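Alpha-galactosidase (Lactobacillus brevis, PDB 3MI6) probably hydrolyses terminal, non-reducing alpha-galactose residues from alpha-galactosides, as a member of glycoside hydrolase family 36. Local coordinates at residues H13-H18 with I40-T45; T19-Q24 with I34-R39; T72-Y77 with D185-N190. All blocks are in the same frame, centred on the assembly; numbering follows the deposited sequence.

Contact 1: H13-H18 with I40-T45; sequences HLQTDH and IHVQPT
His13 and Gln15 reach from strand 11-15 to the extended backbone of residues 40-43. His13 comes first. Its CG lies anti to the backbone N (chi1 -175°), which carries the imidazole over to Ile40-Val42. The carbonyl O of Ile40 lies at the ring edge, 3.6 Å from His13 NE2, a contact rather than a hydrogen bond. The carbonyl O of His41 approaches the same nitrogen obliquely, 3.8 Å from His13 NE2. Val42 CG2 sits over one ring face, 4.4 Å from His13 CD2. Ser20, Ile22 and Tyr46 also touch this side chain. Gln15 makes the one hydrogen bond between the segments. With CG anti to the carbonyl carbon (chi1 -74°) and the chain extended beyond it, the amide reaches Ile40 and Val42. NE2 of Gln15 donates to Ile40 O over 2.9 Å, but the N-H...O angle of 126° makes the bond weak. The flat amide also lies against the valine, with Gln15 CD 4.0 Å from Val42 CG2. A leucine here would probably leave Ile40 O without its amide donor. On the far side, His41 and Gln43 meet Tyr703 of the second subunit, and Gln43 also bonds to Glu706 of that subunit. The arrangement is a loop segment laid along one face of a small antiparallel sheet of strands 4-6, 11-15, 19-25 and 31-36, in the beta-rich N-terminal part characteristic of family 36 enzymes.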
ATOM      1  N   HIS D  13     -28.294 -24.159  14.780  1.00 37.05           N
ATOM      2  CA  HIS D  13     -28.278 -23.075  13.845  1.00 35.52           C
ATOM      3  C   HIS D  13     -28.959 -21.894  14.514  1.00 38.76           C
ATOM      4  O   HIS D  13     -30.152 -21.908  14.759  1.00 39.53           O
ATOM      5  CB  HIS D  13     -29.033 -23.523  12.599  1.00 37.79           C
ATOM      6  CG  HIS D  13     -29.009 -22.544  11.468  1.00 40.72           C
ATOM      7  ND1 HIS D  13     -29.109 -21.180  11.651  1.00 40.79           N
ATOM      8  CD2 HIS D  13     -28.951 -22.741  10.129  1.00 40.16           C
ATOM      9  CE1 HIS D  13     -29.092 -20.577  10.475  1.00 40.96           C
ATOM     10  NE2 HIS D  13     -28.994 -21.501   9.535  1.00 40.04           N
ATOM     11  N   LEU D  14     -28.170 -20.875  14.824  1.00 39.01           N
ATOM     12  CA  LEU D  14     -28.659 -19.630  15.393  1.00 37.82           C
ATOM     13  C   LEU D  14     -28.982 -18.555  14.309  1.00 41.43           C
ATOM     14  O   LEU D  14     -28.160 -18.272  13.425  1.00 42.77           O
ATOM     15  CB  LEU D  14     -27.615 -19.112  16.382  1.00 39.12           C
ATOM     16  CG  LEU D  14     -27.479 -19.823  17.744  1.00 41.04           C
ATOM     17  CD1 LEU D  14     -26.979 -21.247  17.621  1.00 33.97           C
ATOM     18  CD2 LEU D  14     -26.577 -19.019  18.695  1.00 38.79           C
ATOM     19  N   GLN D  15     -30.184 -17.978  14.368  1.00 39.50           N
ATOM     20  CA  GLN D  15     -30.598 -16.917  13.441  1.00 37.08           C
ATOM     21  C   GLN D  15     -30.983 -15.623  14.138  1.00 39.32           C
ATOM     22  O   GLN D  15     -31.936 -15.581  14.928  1.00 38.18           O
ATOM     23  CB  GLN D  15     -31.770 -17.352  12.566  1.00 35.48           C
ATOM     24  CG  GLN D  15     -31.405 -18.327  11.465  1.00 37.27           C
ATOM     25  CD  GLN D  15     -32.490 -18.417  10.422  1.00 38.33           C
ATOM     26  OE1 GLN D  15     -33.673 -18.358  10.744  1.00 39.78           O
ATOM     27  NE2 GLN D  15     -32.099 -18.542   9.164  1.00 37.45           N
ATOM     28  N   THR D  16     -30.234 -14.565  13.843  1.00 38.23           N
ATOM     29  CA  THR D  16     -30.616 -13.230  14.260  1.00 37.76           C
ATOM     30  C   THR D  16     -31.407 -12.617  13.096  1.00 41.14           C
ATOM     31  O   THR D  16     -31.694 -13.302  12.105  1.00 41.81           O
ATOM     32  CB  THR D  16     -29.377 -12.380  14.616  1.00 39.07           C
ATOM     33  OG1 THR D  16     -28.359 -12.567  13.626  1.00 40.68           O
ATOM     34  CG2 THR D  16     -28.812 -12.810  15.938  1.00 38.94           C
ATOM     35  N   ASP D  17     -31.775 -11.350  13.192  1.00 37.36           N
ATOM     36  CA  ASP D  17     -32.433 -10.733  12.060  1.00 38.06           C
ATOM     37  C   ASP D  17     -31.647 -10.871  10.738  1.00 42.84           C
ATOM     38  O   ASP D  17     -32.256 -11.060   9.676  1.00 42.69           O
ATOM     39  CB  ASP D  17     -32.795  -9.283  12.362  1.00 38.67           C
ATOM     40  CG  ASP D  17     -33.955  -9.176  13.332  1.00 40.90           C
ATOM     41  OD1 ASP D  17     -34.544 -10.238  13.627  1.00 42.89           O
ATOM     42  OD2 ASP D  17     -34.281  -8.055  13.793  1.00 41.12           O
ATOM     43  N   HIS D  18     -30.311 -10.825  10.792  1.00 41.45           N
ATOM     44  CA  HIS D  18     -29.514 -10.808   9.558  1.00 38.80           C
ATOM     45  C   HIS D  18     -28.337 -11.782   9.515  1.00 39.73           C
ATOM     46  O   HIS D  18     -27.677 -11.912   8.483  1.00 39.02           O
ATOM     47  CB  HIS D  18     -29.051  -9.382   9.239  1.00 35.63           C
ATOM     48  CG  HIS D  18     -30.147  -8.370   9.333  1.00 39.31           C
ATOM     49  ND1 HIS D  18     -30.398  -7.649  10.479  1.00 41.17           N
ATOM     50  CD2 HIS D  18     -31.084  -7.984   8.433  1.00 41.56           C
ATOM     51  CE1 HIS D  18     -31.436  -6.856  10.280  1.00 41.31           C
ATOM     52  NE2 HIS D  18     -31.870  -7.037   9.045  1.00 39.78           N
ATOM     53  N   ILE D  40     -28.524 -17.345   6.361  1.00 40.78           N
ATOM     54  CA  ILE D  40     -28.867 -18.305   5.314  1.00 40.88           C
ATOM     55  C   ILE D  40     -29.953 -19.247   5.825  1.00 39.70           C
ATOM     56  O   ILE D  40     -30.230 -19.292   7.011  1.00 38.50           O
ATOM     57  CB  ILE D  40     -27.635 -19.082   4.762  1.00 37.33           C
ATOM     58  CG1 ILE D  40     -27.156 -20.159   5.733  1.00 37.29           C
ATOM     59  CG2 ILE D  40     -26.515 -18.128   4.418  1.00 36.35           C
ATOM     60  CD1 ILE D  40     -25.956 -20.937   5.234  1.00 35.78           C
ATOM     61  N   HIS D  41     -30.576 -19.989   4.921  1.00 44.25           N
ATOM     62  CA  HIS D  41     -31.766 -20.761   5.267  1.00 44.71           C
ATOM     63  C   HIS D  41     -31.484 -21.921   6.206  1.00 41.46           C
ATOM     64  O   HIS D  41     -30.414 -22.518   6.157  1.00 43.19           O
ATOM     65  CB  HIS D  41     -32.449 -21.272   3.997  1.00 46.39           C
ATOM     66  CG  HIS D  41     -33.532 -20.374   3.495  1.00 47.01           C
ATOM     67  ND1 HIS D  41     -33.489 -19.780   2.256  1.00 51.05           N
ATOM     68  CD2 HIS D  41     -34.686 -19.963   4.070  1.00 48.77           C
ATOM     69  CE1 HIS D  41     -34.573 -19.043   2.084  1.00 51.79           C
ATOM     70  NE2 HIS D  41     -35.317 -19.137   3.170  1.00 49.30           N
ATOM     71  N   VAL D  42     -32.450 -22.249   7.055  1.00 40.07           N
ATOM     72  CA  VAL D  42     -32.326 -23.443   7.891  1.00 43.23           C
ATOM     73  C   VAL D  42     -32.403 -24.732   7.066  1.00 46.65           C
ATOM     74  O   VAL D  42     -33.235 -24.854   6.163  1.00 49.08           O
ATOM     75  CB  VAL D  42     -33.389 -23.498   9.017  1.00 43.02           C
ATOM     76  CG1 VAL D  42     -33.206 -24.765   9.820  1.00 42.12           C
ATOM     77  CG2 VAL D  42     -33.281 -22.278   9.924  1.00 40.94           C
ATOM     78  N   GLN D  43     -31.533 -25.686   7.381  1.00 45.33           N
ATOM     79  CA  GLN D  43     -31.442 -26.939   6.648  1.00 44.83           C
ATOM     80  C   GLN D  43     -30.985 -28.005   7.617  1.00 48.19           C
ATOM     81  O   GLN D  43     -30.224 -27.710   8.532  1.00 48.08           O
ATOM     82  CB  GLN D  43     -30.423 -26.832   5.519  1.00 44.62           C
ATOM     83  CG  GLN D  43     -30.820 -25.909   4.387  1.00 46.33           C
ATOM     84  CD  GLN D  43     -31.500 -26.639   3.243  1.00 53.07           C
ATOM     85  OE1 GLN D  43     -32.174 -27.656   3.448  1.00 53.80           O
ATOM     86  NE2 GLN D  43     -31.327 -26.121   2.025  1.00 50.70           N
ATOM     87  N   PRO D  44     -31.427 -29.254   7.410  1.00 50.35           N
ATOM     88  CA  PRO D  44     -31.183 -30.318   8.387  1.00 50.36           C
ATOM     89  C   PRO D  44     -29.701 -30.572   8.529  1.00 48.38           C
ATOM     90  O   PRO D  44     -29.178 -30.717   9.627  1.00 51.06           O
ATOM     91  CB  PRO D  44     -31.850 -31.538   7.744  1.00 50.19           C
ATOM     92  CG  PRO D  44     -32.791 -30.984   6.741  1.00 45.83           C
ATOM     93  CD  PRO D  44     -32.129 -29.761   6.222  1.00 47.05           C
ATOM     94  N   THR D  45     -29.030 -30.620   7.392  1.00 48.26           N
ATOM     95  CA  THR D  45     -27.618 -30.910   7.348  1.00 47.47           C
ATOM     96  C   THR D  45     -26.987 -30.041   6.253  1.00 49.46           C
ATOM     97  O   THR D  45     -27.684 -29.574   5.351  1.00 48.59           O
ATOM     98  CB  THR D  45     -27.392 -32.397   7.057  1.00 53.05           C
ATOM     99  OG1 THR D  45     -26.039 -32.752   7.354  1.00 56.75           O
ATOM    100  CG2 THR D  45     -27.698 -32.709   5.593  1.00 56.12           C
TER

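Contact 2: T19-Q24 with I34-R39; sequences TSYIFQ and IYYGPR
Tyr21 and Tyr36 form a tilted edge-to-face pair on one side of the hairpin. Tyr21 CD2 stands over the centre of the Tyr36 ring, 3.6 Å from Tyr36 CG. The planes meet at 56° and the centroids lie 4.9 Å apart. Thr19 OG1 lies at the edge of the Tyr36 ring. It bonds to Thr16 OG1, and a water joins it to Tyr36 OH. On the opposite face the edge of Tyr35 meets Ser20 CB, and Ile22 CD1 approaches obliquely, 4.0 Å from Tyr35 CD2. Tyr35 OH donates to Pro38 O in the carbonyl plane, on a lone pair, which probably helps hold the ring beside the corner at Gly37. Ile34 extends its CD1 (chi2 -171°) to Gln24 CB, 3.6 Å away, and to Ile22 CG2. The strands are antiparallel: Ser20 N donates to Gly37 O and Ile22 N to Tyr35 O. Two residues, Ile34 and Tyr35, stand against the single Ile22, which makes a classic beta bulge. Ile22 O takes both N-H groups, from Ile34 N at 2.8 Å and Tyr35 N at 3.2 Å. Ser20 OG bonds to Ile40 N, and Tyr21 OH to Glu76 and Lys162. The chemistry implies a backbone-paired hairpin with a tyrosine pair on one face and Ile22 with Tyr35 on the other.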
ATOM      1  N   THR D  19     -28.071 -12.475  10.615  1.00 38.35           N
ATOM      2  CA  THR D  19     -26.946 -13.405  10.624  1.00 36.02           C
ATOM      3  C   THR D  19     -27.313 -14.875  10.902  1.00 37.89           C
ATOM      4  O   THR D  19     -28.395 -15.182  11.415  1.00 38.87           O
ATOM      5  CB  THR D  19     -25.805 -12.899  11.557  1.00 36.99           C
ATOM      6  OG1 THR D  19     -26.053 -13.258  12.919  1.00 35.93           O
ATOM      7  CG2 THR D  19     -25.690 -11.388  11.468  1.00 40.17           C
ATOM      8  N   SER D  20     -26.400 -15.774  10.548  1.00 35.69           N
ATOM      9  CA  SER D  20     -26.546 -17.191  10.853  1.00 36.70           C
ATOM     10  C   SER D  20     -25.250 -17.748  11.395  1.00 36.98           C
ATOM     11  O   SER D  20     -24.248 -17.794  10.694  1.00 39.65           O
ATOM     12  CB  SER D  20     -26.932 -17.997   9.604  1.00 38.61           C
ATOM     13  OG  SER D  20     -28.242 -17.684   9.161  1.00 39.45           O
ATOM     14  N   TYR D  21     -25.276 -18.177  12.646  1.00 38.45           N
ATOM     15  CA  TYR D  21     -24.180 -18.915  13.250  1.00 33.66           C
ATOM     16  C   TYR D  21     -24.648 -20.373  13.269  1.00 35.79           C
ATOM     17  O   TYR D  21     -25.694 -20.679  13.829  1.00 36.82           O
ATOM     18  CB  TYR D  21     -23.975 -18.387  14.669  1.00 34.23           C
ATOM     19  CG  TYR D  21     -22.708 -18.815  15.393  1.00 33.49           C
ATOM     20  CD1 TYR D  21     -22.559 -20.105  15.879  1.00 32.56           C
ATOM     21  CD2 TYR D  21     -21.687 -17.903  15.642  1.00 33.07           C
ATOM     22  CE1 TYR D  21     -21.423 -20.486  16.553  1.00 33.37           C
ATOM     23  CE2 TYR D  21     -20.551 -18.267  16.323  1.00 31.09           C
ATOM     24  CZ  TYR D  21     -20.422 -19.560  16.781  1.00 34.09           C
ATOM     25  OH  TYR D  21     -19.282 -19.931  17.455  1.00 34.19           O
ATOM     26  N   ILE D  22     -23.901 -21.263  12.628  1.00 33.95           N
ATOM     27  CA  ILE D  22     -24.303 -22.654  12.522  1.00 33.74           C
ATOM     28  C   ILE D  22     -23.167 -23.587  12.940  1.00 37.32           C
ATOM     29  O   ILE D  22     -22.036 -23.453  12.453  1.00 36.64           O
ATOM     30  CB  ILE D  22     -24.669 -23.021  11.074  1.00 35.55           C
ATOM     31  CG1 ILE D  22     -25.656 -22.021  10.478  1.00 38.55           C
ATOM     32  CG2 ILE D  22     -25.216 -24.433  10.992  1.00 36.32           C
ATOM     33  CD1 ILE D  22     -25.803 -22.163   8.944  1.00 34.77           C
ATOM     34  N   PHE D  23     -23.466 -24.539  13.827  1.00 35.66           N
ATOM     35  CA  PHE D  23     -22.523 -25.620  14.112  1.00 38.81           C
ATOM     36  C   PHE D  23     -23.191 -26.987  14.230  1.00 42.26           C
ATOM     37  O   PHE D  23     -24.413 -27.080  14.291  1.00 41.36           O
ATOM     38  CB  PHE D  23     -21.665 -25.322  15.346  1.00 39.19           C
ATOM     39  CG  PHE D  23     -22.440 -25.197  16.636  1.00 37.54           C
ATOM     40  CD1 PHE D  23     -23.106 -24.023  16.949  1.00 34.69           C
ATOM     41  CD2 PHE D  23     -22.457 -26.240  17.555  1.00 38.72           C
ATOM     42  CE1 PHE D  23     -23.791 -23.894  18.137  1.00 35.27           C
ATOM     43  CE2 PHE D  23     -23.152 -26.118  18.757  1.00 38.40           C
ATOM     44  CZ  PHE D  23     -23.817 -24.942  19.047  1.00 37.25           C
ATOM     45  N   GLN D  24     -22.373 -28.037  14.277  1.00 42.72           N
ATOM     46  CA  GLN D  24     -22.863 -29.409  14.242  1.00 42.89           C
ATOM     47  C   GLN D  24     -22.049 -30.342  15.136  1.00 46.39           C
ATOM     48  O   GLN D  24     -20.818 -30.272  15.167  1.00 45.31           O
ATOM     49  CB  GLN D  24     -22.836 -29.929  12.807  1.00 43.26           C
ATOM     50  CG  GLN D  24     -23.482 -31.288  12.618  1.00 49.47           C
ATOM     51  CD  GLN D  24     -23.480 -31.741  11.157  1.00 57.36           C
ATOM     52  OE1 GLN D  24     -22.540 -31.462  10.400  1.00 54.39           O
ATOM     53  NE2 GLN D  24     -24.534 -32.454  10.758  1.00 56.92           N
ATOM     54  N   ILE D  34     -19.683 -24.606  11.352  1.00 34.34           N
ATOM     55  CA  ILE D  34     -20.017 -24.728   9.934  1.00 38.41           C
ATOM     56  C   ILE D  34     -19.960 -23.373   9.200  1.00 36.16           C
ATOM     57  O   ILE D  34     -19.395 -23.267   8.115  1.00 32.16           O
ATOM     58  CB  ILE D  34     -21.426 -25.362   9.721  1.00 39.43           C
ATOM     59  CG1 ILE D  34     -21.641 -26.543  10.654  1.00 39.99           C
ATOM     60  CG2 ILE D  34     -21.610 -25.829   8.283  1.00 38.88           C
ATOM     61  CD1 ILE D  34     -22.881 -27.306  10.333  1.00 41.15           C
ATOM     62  N   TYR D  35     -20.544 -22.341   9.797  1.00 33.43           N
ATOM     63  CA  TYR D  35     -20.685 -21.076   9.101  1.00 35.56           C
ATOM     64  C   TYR D  35     -21.157 -19.931   9.995  1.00 35.38           C
ATOM     65  O   TYR D  35     -22.042 -20.106  10.831  1.00 35.05           O
ATOM     66  CB  TYR D  35     -21.650 -21.241   7.926  1.00 33.75           C
ATOM     67  CG  TYR D  35     -22.095 -19.927   7.358  1.00 35.66           C
ATOM     68  CD1 TYR D  35     -21.327 -19.262   6.399  1.00 37.34           C
ATOM     69  CD2 TYR D  35     -23.274 -19.334   7.782  1.00 33.60           C
ATOM     70  CE1 TYR D  35     -21.741 -18.034   5.874  1.00 33.86           C
ATOM     71  CE2 TYR D  35     -23.684 -18.122   7.275  1.00 35.46           C
ATOM     72  CZ  TYR D  35     -22.916 -17.476   6.326  1.00 35.45           C
ATOM     73  OH  TYR D  35     -23.343 -16.274   5.828  1.00 37.01           O
ATOM     74  N   TYR D  36     -20.564 -18.757   9.814  1.00 34.20           N
ATOM     75  CA  TYR D  36     -21.002 -17.552  10.520  1.00 33.47           C
ATOM     76  C   TYR D  36     -20.855 -16.439   9.511  1.00 34.47           C
ATOM     77  O   TYR D  36     -19.776 -16.235   8.955  1.00 32.74           O
ATOM     78  CB  TYR D  36     -20.173 -17.301  11.791  1.00 30.23           C
ATOM     79  CG  TYR D  36     -20.641 -16.143  12.662  1.00 30.34           C
ATOM     80  CD1 TYR D  36     -21.951 -15.681  12.615  1.00 32.08           C
ATOM     81  CD2 TYR D  36     -19.767 -15.526  13.553  1.00 29.59           C
ATOM     82  CE1 TYR D  36     -22.377 -14.614  13.422  1.00 31.19           C
ATOM     83  CE2 TYR D  36     -20.178 -14.458  14.362  1.00 30.13           C
ATOM     84  CZ  TYR D  36     -21.482 -14.002  14.293  1.00 30.32           C
ATOM     85  OH  TYR D  36     -21.878 -12.941  15.096  1.00 28.04           O
ATOM     86  N   GLY D  37     -21.957 -15.760   9.225  1.00 34.92           N
ATOM     87  CA  GLY D  37     -21.996 -14.833   8.111  1.00 35.37           C
ATOM     88  C   GLY D  37     -23.385 -14.257   7.982  1.00 36.58           C
ATOM     89  O   GLY D  37     -24.180 -14.362   8.910  1.00 36.84           O
ATOM     90  N   PRO D  38     -23.688 -13.624   6.838  1.00 39.00           N
ATOM     91  CA  PRO D  38     -25.074 -13.179   6.648  1.00 39.27           C
ATOM     92  C   PRO D  38     -26.041 -14.362   6.806  1.00 39.44           C
ATOM     93  O   PRO D  38     -25.639 -15.517   6.626  1.00 37.90           O
ATOM     94  CB  PRO D  38     -25.077 -12.662   5.205  1.00 38.40           C
ATOM     95  CG  PRO D  38     -23.657 -12.321   4.910  1.00 35.20           C
ATOM     96  CD  PRO D  38     -22.814 -13.255   5.706  1.00 36.60           C
ATOM     97  N   ARG D  39     -27.295 -14.078   7.144  1.00 39.04           N
ATOM     98  CA  ARG D  39     -28.290 -15.128   7.335  1.00 37.75           C
ATOM     99  C   ARG D  39     -28.451 -16.041   6.115  1.00 39.72           C
ATOM    100  O   ARG D  39     -28.495 -15.579   4.970  1.00 41.46           O
ATOM    101  CB  ARG D  39     -29.632 -14.510   7.719  1.00 36.78           C
ATOM    102  CG  ARG D  39     -30.686 -15.534   8.136  1.00 40.38           C
ATOM    103  CD  ARG D  39     -31.721 -14.899   9.073  1.00 39.39           C
ATOM    104  NE  ARG D  39     -32.969 -15.653   9.179  1.00 37.64           N
ATOM    105  CZ  ARG D  39     -34.109 -15.110   9.588  1.00 39.99           C
ATOM    106  NH1 ARG D  39     -34.135 -13.823   9.905  1.00 45.14           N
ATOM    107  NH2 ARG D  39     -35.221 -15.830   9.664  1.00 36.30           N
TER
HETATM  108  O   HOH W   1     -24.472 -12.018  14.590  1.00 31.52           O

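Contact 3: T72-Y77 with D185-N190; sequences TIKAEY and DLPDAN
Asp185 turns its CG anti to its carbonyl carbon (chi1 -72°), which points the carboxylate at the backbone of Lys74 and Ala75. Lys74 has a similar first torsion (-74°), and its chain then bends at chi3 to run along the other segment. OD2 of Asp185 accepts from Ala75 N at 2.6 Å with an N-H...O angle of 159°. It uses the anti lone pair, the one away from OD1. The second oxygen, OD1, forms a salt bridge with Arg271. Lys74 contributes its methylenes to this contact: its CG lies 3.7 Å from Asp185 CB, and the two side chains run alongside each other, pointing opposite ways. Asp185 stands near the end of strand 174-186, in an antiparallel sheet of the beta-rich N-terminal region of family 36 enzymes. It fixes there part of the long loop between strands 31-36 and 90-93. Farther on, Lys74 CD comes within 4.5 Å of Pro187 CG. Arg681 of the second subunit packs on Pro187 and brings a like charge close to Lys74 NZ. After the proline, Asp188 OD1 accepts from Asn190 N in an Asx turn and also bridges to Arg237.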
ATOM      1  N   THR D  72      -7.729 -29.749   9.708  1.00 45.23           N
ATOM      2  CA  THR D  72      -8.523 -29.128   8.658  1.00 44.31           C
ATOM      3  C   THR D  72     -10.000 -28.993   9.042  1.00 44.75           C
ATOM      4  O   THR D  72     -10.842 -28.741   8.177  1.00 45.19           O
ATOM      5  CB  THR D  72      -8.451 -29.919   7.341  1.00 43.23           C
ATOM      6  OG1 THR D  72      -9.240 -31.106   7.464  1.00 48.29           O
ATOM      7  CG2 THR D  72      -7.011 -30.286   6.988  1.00 42.57           C
ATOM      8  N   ILE D  73     -10.315 -29.157  10.325  1.00 41.98           N
ATOM      9  CA  ILE D  73     -11.695 -29.046  10.787  1.00 40.69           C
ATOM     10  C   ILE D  73     -11.949 -27.832  11.672  1.00 39.32           C
ATOM     11  O   ILE D  73     -11.376 -27.720  12.749  1.00 41.30           O
ATOM     12  CB  ILE D  73     -12.137 -30.297  11.574  1.00 45.23           C
ATOM     13  CG1 ILE D  73     -12.247 -31.519  10.654  1.00 45.69           C
ATOM     14  CG2 ILE D  73     -13.465 -30.037  12.265  1.00 41.77           C
ATOM     15  CD1 ILE D  73     -12.721 -32.766  11.370  1.00 46.74           C
ATOM     16  N   LYS D  74     -12.816 -26.935  11.217  1.00 35.28           N
ATOM     17  CA  LYS D  74     -13.248 -25.810  12.030  1.00 35.19           C
ATOM     18  C   LYS D  74     -13.949 -26.255  13.322  1.00 38.72           C
ATOM     19  O   LYS D  74     -14.939 -26.978  13.301  1.00 39.87           O
ATOM     20  CB  LYS D  74     -14.187 -24.915  11.241  1.00 34.23           C
ATOM     21  CG  LYS D  74     -13.529 -24.058  10.186  1.00 32.69           C
ATOM     22  CD  LYS D  74     -14.554 -23.713   9.120  1.00 31.49           C
ATOM     23  CE  LYS D  74     -14.911 -24.985   8.386  1.00 36.08           C
ATOM     24  NZ  LYS D  74     -16.108 -24.841   7.556  1.00 39.21           N
ATOM     25  N   ALA D  75     -13.437 -25.800  14.456  1.00 37.38           N
ATOM     26  CA  ALA D  75     -13.969 -26.227  15.733  1.00 33.92           C
ATOM     27  C   ALA D  75     -14.693 -25.111  16.438  1.00 35.60           C
ATOM     28  O   ALA D  75     -14.539 -23.931  16.112  1.00 38.79           O
ATOM     29  CB  ALA D  75     -12.867 -26.738  16.605  1.00 34.02           C
ATOM     30  N   GLU D  76     -15.464 -25.498  17.437  1.00 35.55           N
ATOM     31  CA  GLU D  76     -16.275 -24.558  18.185  1.00 35.67           C
ATOM     32  C   GLU D  76     -15.647 -24.277  19.551  1.00 34.82           C
ATOM     33  O   GLU D  76     -15.838 -23.218  20.129  1.00 35.49           O
ATOM     34  CB  GLU D  76     -17.678 -25.128  18.347  1.00 37.26           C
ATOM     35  CG  GLU D  76     -18.673 -24.161  18.914  1.00 38.18           C
ATOM     36  CD  GLU D  76     -19.071 -23.075  17.926  1.00 38.33           C
ATOM     37  OE1 GLU D  76     -18.589 -23.101  16.766  1.00 37.44           O
ATOM     38  OE2 GLU D  76     -19.879 -22.204  18.318  1.00 36.93           O
ATOM     39  N   TYR D  77     -14.878 -25.231  20.054  1.00 35.51           N
ATOM     40  CA  TYR D  77     -14.230 -25.101  21.349  1.00 34.12           C
ATOM     41  C   TYR D  77     -13.216 -26.211  21.425  1.00 33.66           C
ATOM     42  O   TYR D  77     -13.495 -27.258  21.972  1.00 39.22           O
ATOM     43  CB  TYR D  77     -15.249 -25.227  22.498  1.00 33.48           C
ATOM     44  CG  TYR D  77     -14.830 -24.510  23.755  1.00 32.24           C
ATOM     45  CD1 TYR D  77     -14.966 -23.140  23.872  1.00 32.65           C
ATOM     46  CD2 TYR D  77     -14.286 -25.197  24.813  1.00 32.54           C
ATOM     47  CE1 TYR D  77     -14.571 -22.475  25.004  1.00 29.80           C
ATOM     48  CE2 TYR D  77     -13.894 -24.549  25.948  1.00 31.63           C
ATOM     49  CZ  TYR D  77     -14.034 -23.186  26.041  1.00 33.37           C
ATOM     50  OH  TYR D  77     -13.631 -22.536  27.189  1.00 34.47           O
ATOM     51  N   ASP D 185     -13.902 -20.250  14.458  1.00 30.81           N
ATOM     52  CA  ASP D 185     -13.106 -20.607  13.303  1.00 31.58           C
ATOM     53  C   ASP D 185     -13.809 -20.155  12.029  1.00 33.98           C
ATOM     54  O   ASP D 185     -14.993 -20.444  11.833  1.00 35.03           O
ATOM     55  CB  ASP D 185     -12.841 -22.111  13.268  1.00 34.27           C
ATOM     56  CG  ASP D 185     -11.857 -22.567  14.340  1.00 38.26           C
ATOM     57  OD1 ASP D 185     -11.090 -21.722  14.868  1.00 39.72           O
ATOM     58  OD2 ASP D 185     -11.837 -23.780  14.644  1.00 38.34           O
ATOM     59  N   LEU D 186     -13.078 -19.431  11.177  1.00 32.26           N
ATOM     60  CA  LEU D 186     -13.575 -19.029   9.871  1.00 28.28           C
ATOM     61  C   LEU D 186     -12.757 -19.715   8.795  1.00 30.27           C
ATOM     62  O   LEU D 186     -11.598 -20.078   9.024  1.00 30.32           O
ATOM     63  CB  LEU D 186     -13.481 -17.521   9.714  1.00 28.62           C
ATOM     64  CG  LEU D 186     -14.264 -16.662  10.708  1.00 29.36           C
ATOM     65  CD1 LEU D 186     -13.799 -15.204  10.625  1.00 25.29           C
ATOM     66  CD2 LEU D 186     -15.765 -16.781  10.481  1.00 26.44           C
ATOM     67  N   PRO D 187     -13.359 -19.885   7.605  1.00 32.04           N
ATOM     68  CA  PRO D 187     -12.814 -20.654   6.482  1.00 29.20           C
ATOM     69  C   PRO D 187     -11.675 -19.973   5.706  1.00 26.78           C
ATOM     70  O   PRO D 187     -11.022 -20.667   4.935  1.00 29.58           O
ATOM     71  CB  PRO D 187     -14.028 -20.820   5.561  1.00 28.50           C
ATOM     72  CG  PRO D 187     -15.195 -20.264   6.312  1.00 27.04           C
ATOM     73  CD  PRO D 187     -14.664 -19.298   7.263  1.00 28.67           C
ATOM     74  N   ASP D 188     -11.467 -18.668   5.874  1.00 26.67           N
ATOM     75  CA  ASP D 188     -10.354 -17.955   5.220  1.00 28.37           C
ATOM     76  C   ASP D 188      -9.725 -16.859   6.094  1.00 29.40           C
ATOM     77  O   ASP D 188     -10.144 -16.629   7.226  1.00 30.32           O
ATOM     78  CB  ASP D 188     -10.796 -17.349   3.885  1.00 29.17           C
ATOM     79  CG  ASP D 188     -11.700 -16.126   4.057  1.00 32.82           C
ATOM     80  OD1 ASP D 188     -11.182 -15.020   4.378  1.00 32.19           O
ATOM     81  OD2 ASP D 188     -12.929 -16.272   3.844  1.00 33.50           O
ATOM     82  N   ALA D 189      -8.727 -16.166   5.568  1.00 28.71           N
ATOM     83  CA  ALA D 189      -8.022 -15.177   6.371  1.00 29.07           C
ATOM     84  C   ALA D 189      -7.852 -13.867   5.627  1.00 32.69           C
ATOM     85  O   ALA D 189      -6.896 -13.110   5.870  1.00 29.65           O
ATOM     86  CB  ALA D 189      -6.677 -15.707   6.803  1.00 30.63           C
ATOM     87  N   ASN D 190      -8.772 -13.599   4.709  1.00 32.32           N
ATOM     88  CA  ASN D 190      -8.762 -12.310   4.037  1.00 31.82           C
ATOM     89  C   ASN D 190      -9.464 -11.249   4.892  1.00 30.33           C
ATOM     90  O   ASN D 190     -10.476 -10.683   4.467  1.00 31.45           O
ATOM     91  CB  ASN D 190      -9.399 -12.384   2.630  1.00 32.62           C
ATOM     92  CG  ASN D 190      -8.862 -13.552   1.779  1.00 38.96           C
ATOM     93  OD1 ASN D 190      -9.613 -14.156   0.987  1.00 44.93           O
ATOM     94  ND2 ASN D 190      -7.573 -13.879   1.937  1.00 36.92           N
TER

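Contact 2 is the buried one. Contacts 1 and 3 are only partly buried, and all three reach the second subunit. Contacts 1 and 2 share one small sheet: strands 11-15 and 19-25 are neighbours in it, and His18 O probably accepts a hydrogen bond from Arg39 N. Their centres are about 7 Å apart. Contact 3 ties a loop to a strand of another sheet, yet it meets contact 2, where Phe23 packs on Glu76 and Ile34 O on Lys74 NZ. Contacts 1 and 3 do not touch. The chemistry follows the setting. Contact 2 combines backbone pairing, broken by a bulge, with aromatic packing, while contacts 1 and 3 each rest on one hydrogen bond between side chain and backbone, weak in contact 1.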